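Long-range contact in VgrG protein (Vibrio cholerae, PDB 4DTH), which carries an actin cross-linking toxin domain that binds ATP and magnesium and probably uses them to join actin monomers covalently: residues A[218-228]-A[289-298]. Residues are numbered along the deposited sequence; the frame is centred on the assembly and turned at random.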
loop_
_atom_site.group_PDB
_atom_site.type_symbol
_atom_site.label_atom_id
_atom_site.label_comp_id
_atom_site.label_asym_id
_atom_site.label_seq_id
_atom_site.Cartn_x
_atom_site.Cartn_y
_atom_site.Cartn_z
ATOM N N LEU A 218 -18.310 -26.194 -15.421
ATOM C CA LEU A 218 -17.317 -25.605 -14.528
ATOM C C LEU A 218 -17.423 -26.139 -13.122
ATOM O O LEU A 218 -18.531 -26.359 -12.624
ATOM C CB LEU A 218 -17.365 -24.066 -14.559
ATOM C CG LEU A 218 -17.054 -23.403 -15.914
ATOM C CD1 LEU A 218 -17.119 -21.901 -15.792
ATOM C CD2 LEU A 218 -15.670 -23.814 -16.449
ATOM N N ASP A 219 -16.253 -26.354 -12.487
ATOM C CA ASP A 219 -16.155 -26.843 -11.112
ATOM C C ASP A 219 -16.883 -25.906 -10.153
ATOM O O ASP A 219 -17.720 -26.353 -9.364
ATOM C CB ASP A 219 -14.689 -27.056 -10.718
ATOM C CG ASP A 219 -14.042 -28.220 -11.448
ATOM O OD1 ASP A 219 -14.638 -29.335 -11.470
ATOM O OD2 ASP A 219 -12.925 -28.025 -11.986
ATOM N N ASP A 220 -16.627 -24.588 -10.300
ATOM C CA ASP A 220 -17.294 -23.566 -9.515
ATOM C C ASP A 220 -17.516 -22.382 -10.428
ATOM O O ASP A 220 -16.653 -21.507 -10.534
ATOM C CB ASP A 220 -16.462 -23.192 -8.272
ATOM C CG ASP A 220 -17.238 -22.445 -7.202
ATOM O OD1 ASP A 220 -18.170 -21.678 -7.558
ATOM O OD2 ASP A 220 -16.889 -22.584 -6.014
ATOM N N LYS A 221 -18.656 -22.391 -11.138
ATOM C CA LYS A 221 -19.008 -21.349 -12.104
ATOM C C LYS A 221 -19.123 -19.920 -11.557
ATOM O O LYS A 221 -18.721 -18.983 -12.244
ATOM C CB LYS A 221 -20.215 -21.755 -12.961
ATOM C CG LYS A 221 -21.535 -21.797 -12.226
ATOM C CD LYS A 221 -22.604 -22.388 -13.109
ATOM C CE LYS A 221 -23.883 -21.594 -13.082
ATOM N NZ LYS A 221 -24.568 -21.679 -11.765
ATOM N N GLU A 222 -19.630 -19.763 -10.318
ATOM C CA GLU A 222 -19.781 -18.444 -9.700
ATOM C C GLU A 222 -18.422 -17.885 -9.260
ATOM O O GLU A 222 -18.173 -16.688 -9.429
ATOM C CB GLU A 222 -20.792 -18.471 -8.541
ATOM C CG GLU A 222 -22.159 -18.982 -8.980
ATOM C CD GLU A 222 -23.285 -17.974 -8.993
ATOM O OE1 GLU A 222 -23.396 -17.220 -9.985
ATOM O OE2 GLU A 222 -24.094 -17.978 -8.038
ATOM N N LEU A 223 -17.537 -18.769 -8.734
ATOM C CA LEU A 223 -16.174 -18.393 -8.338
ATOM C C LEU A 223 -15.387 -18.026 -9.612
ATOM O O LEU A 223 -14.685 -17.010 -9.623
ATOM C CB LEU A 223 -15.489 -19.561 -7.605
ATOM C CG LEU A 223 -14.186 -19.263 -6.864
ATOM C CD1 LEU A 223 -14.415 -18.336 -5.695
ATOM C CD2 LEU A 223 -13.555 -20.539 -6.361
ATOM N N ALA A 224 -15.546 -18.831 -10.693
ATOM C CA ALA A 224 -14.888 -18.569 -11.979
ATOM C C ALA A 224 -15.332 -17.227 -12.558
ATOM O O ALA A 224 -14.476 -16.467 -13.005
ATOM C CB ALA A 224 -15.170 -19.688 -12.971
ATOM N N ALA A 225 -16.655 -16.916 -12.505
ATOM C CA ALA A 225 -17.191 -15.643 -13.014
ATOM C C ALA A 225 -16.636 -14.435 -12.237
ATOM O O ALA A 225 -16.317 -13.412 -12.847
ATOM C CB ALA A 225 -18.709 -15.653 -12.982
ATOM N N ASN A 226 -16.494 -14.574 -10.901
ATOM C CA ASN A 226 -15.935 -13.534 -10.037
ATOM C C ASN A 226 -14.466 -13.289 -10.362
ATOM O O ASN A 226 -14.064 -12.128 -10.503
ATOM C CB ASN A 226 -16.103 -13.909 -8.555
ATOM C CG ASN A 226 -17.511 -13.728 -8.036
ATOM O OD1 ASN A 226 -18.206 -12.779 -8.366
ATOM N ND2 ASN A 226 -17.957 -14.605 -7.170
ATOM N N VAL A 227 -13.672 -14.372 -10.505
ATOM C CA VAL A 227 -12.246 -14.269 -10.841
ATOM C C VAL A 227 -12.098 -13.614 -12.217
ATOM O O VAL A 227 -11.270 -12.713 -12.379
ATOM C CB VAL A 227 -11.479 -15.615 -10.745
ATOM C CG1 VAL A 227 -10.044 -15.472 -11.260
ATOM C CG2 VAL A 227 -11.470 -16.135 -9.306
ATOM N N PHE A 228 -12.925 -14.037 -13.186
ATOM C CA PHE A 228 -12.889 -13.463 -14.532
ATOM C C PHE A 228 -13.159 -11.965 -14.494
ATOM O O PHE A 228 -12.408 -11.219 -15.106
ATOM C CB PHE A 228 -13.901 -14.160 -15.455
ATOM C CG PHE A 228 -14.030 -13.519 -16.818
ATOM C CD1 PHE A 228 -13.161 -13.859 -17.849
ATOM C CD2 PHE A 228 -15.044 -12.605 -17.082
ATOM C CE1 PHE A 228 -13.308 -13.298 -19.122
ATOM C CE2 PHE A 228 -15.196 -12.055 -18.362
ATOM C CZ PHE A 228 -14.316 -12.396 -19.363
ATOM N N ILE A 289 -7.133 -19.881 -6.487
ATOM C CA ILE A 289 -8.389 -20.148 -5.782
ATOM C C ILE A 289 -9.328 -21.048 -6.594
ATOM O O ILE A 289 -10.336 -21.509 -6.062
ATOM C CB ILE A 289 -9.092 -18.883 -5.209
ATOM C CG1 ILE A 289 -9.892 -18.102 -6.284
ATOM C CG2 ILE A 289 -8.111 -17.985 -4.408
ATOM C CD1 ILE A 289 -10.843 -17.054 -5.732
ATOM N N LEU A 290 -9.006 -21.268 -7.881
ATOM C CA LEU A 290 -9.791 -22.093 -8.808
ATOM C C LEU A 290 -9.104 -23.432 -9.079
ATOM O O LEU A 290 -7.905 -23.568 -8.840
ATOM C CB LEU A 290 -9.951 -21.354 -10.160
ATOM C CG LEU A 290 -10.558 -19.946 -10.149
ATOM C CD1 LEU A 290 -10.339 -19.253 -11.482
ATOM C CD2 LEU A 290 -12.032 -19.981 -9.820
ATOM N N SER A 291 -9.855 -24.399 -9.668
ATOM C CA SER A 291 -9.297 -25.681 -10.100
ATOM C C SER A 291 -8.473 -25.393 -11.358
ATOM O O SER A 291 -8.715 -24.366 -11.996
ATOM C CB SER A 291 -10.422 -26.656 -10.427
ATOM O OG SER A 291 -11.238 -26.175 -11.489
ATOM N N LYS A 292 -7.504 -26.271 -11.709
ATOM C CA LYS A 292 -6.651 -26.136 -12.904
ATOM C C LYS A 292 -7.545 -25.900 -14.150
ATOM O O LYS A 292 -7.278 -24.987 -14.935
ATOM C CB LYS A 292 -5.775 -27.402 -13.076
ATOM C CG LYS A 292 -4.739 -27.364 -14.206
ATOM C CD LYS A 292 -4.341 -28.780 -14.646
ATOM C CE LYS A 292 -3.418 -28.790 -15.844
ATOM N NZ LYS A 292 -3.529 -30.056 -16.622
ATOM N N SER A 293 -8.642 -26.678 -14.262
ATOM C CA SER A 293 -9.624 -26.618 -15.348
ATOM C C SER A 293 -10.367 -25.269 -15.423
ATOM O O SER A 293 -10.418 -24.673 -16.502
ATOM C CB SER A 293 -10.613 -27.774 -15.231
ATOM O OG SER A 293 -11.550 -27.744 -16.293
ATOM N N ASP A 294 -10.943 -24.803 -14.290
ATOM C CA ASP A 294 -11.663 -23.522 -14.196
ATOM C C ASP A 294 -10.749 -22.339 -14.502
ATOM O O ASP A 294 -11.185 -21.410 -15.183
ATOM C CB ASP A 294 -12.302 -23.330 -12.812
ATOM C CG ASP A 294 -13.594 -24.088 -12.580
ATOM O OD1 ASP A 294 -13.924 -24.976 -13.402
ATOM O OD2 ASP A 294 -14.289 -23.779 -11.584
ATOM N N ALA A 295 -9.495 -22.371 -13.999
ATOM C CA ALA A 295 -8.501 -21.318 -14.242
ATOM C C ALA A 295 -8.205 -21.215 -15.739
ATOM O O ALA A 295 -8.193 -20.103 -16.274
ATOM C CB ALA A 295 -7.221 -21.600 -13.459
ATOM N N LYS A 296 -8.042 -22.379 -16.428
ATOM C CA LYS A 296 -7.794 -22.435 -17.874
ATOM C C LYS A 296 -8.933 -21.743 -18.634
ATOM O O LYS A 296 -8.659 -20.919 -19.509
ATOM C CB LYS A 296 -7.586 -23.888 -18.364
ATOM C CG LYS A 296 -6.153 -24.408 -18.180
ATOM C CD LYS A 296 -5.961 -25.836 -18.733
ATOM C CE LYS A 296 -4.536 -26.333 -18.594
ATOM N NZ LYS A 296 -4.355 -27.732 -19.062
ATOM N N ALA A 297 -10.196 -22.021 -18.243
ATOM C CA ALA A 297 -11.408 -21.446 -18.841
ATOM C C ALA A 297 -11.478 -19.929 -18.628
ATOM O O ALA A 297 -11.790 -19.198 -19.566
ATOM C CB ALA A 297 -12.650 -22.120 -18.271
ATOM N N VAL A 298 -11.143 -19.451 -17.410
ATOM C CA VAL A 298 -11.128 -18.015 -17.103
ATOM C C VAL A 298 -10.081 -17.311 -17.980
ATOM O O VAL A 298 -10.416 -16.351 -18.681
ATOM C CB VAL A 298 -10.886 -17.741 -15.586
ATOM C CG1 VAL A 298 -10.530 -16.276 -15.332
ATOM C CG2 VAL A 298 -12.087 -18.153 -14.742
#
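Ser291 OG is gripped twice: it donates to Asp219 OD2 at 2.6 Å, meeting that oxygen on its anti side close to the carboxylate plane, and it accepts from Asp294 N, a nearly straight capping bond (162°). A chi1 of 61° holds OG between the backbone N and carbonyl carbon of Ser291. Asp294, a first-turn residue, turns its carboxylate to residues 219-220, where Asp219 N reaches OD1 of Asp294 at 2.9 Å and Asp220 N reaches OD2 of Asp294 at 2.8 Å. Each oxygen of Asp294 accepts on its syn lone pair, so the two bonds together fix the rotation of this buried carboxylate. Asp219 OD2 also lies 3.5 Å from Asp294 OD1; the donors around both acids probably offset that repulsion. Beyond the polar end, Leu290 CD2 packs on Leu223 CG at 3.7 Å, while CD1 of Leu290 and CG1 of Val227 meet tip to tip. Val298 CG2 rests 3.9 Å from Ala224 CB, and both residues touch Phe209 of helix 204-212. Helix segments 221-228 and 292-298, axes 9.8 Å apart at closest and inclined at 41°, form a side-by-side pair, N-capped by Asp220 and Ser291 and hydrogen-bonded at their N-terminal ends, in the actin cross-linking domain.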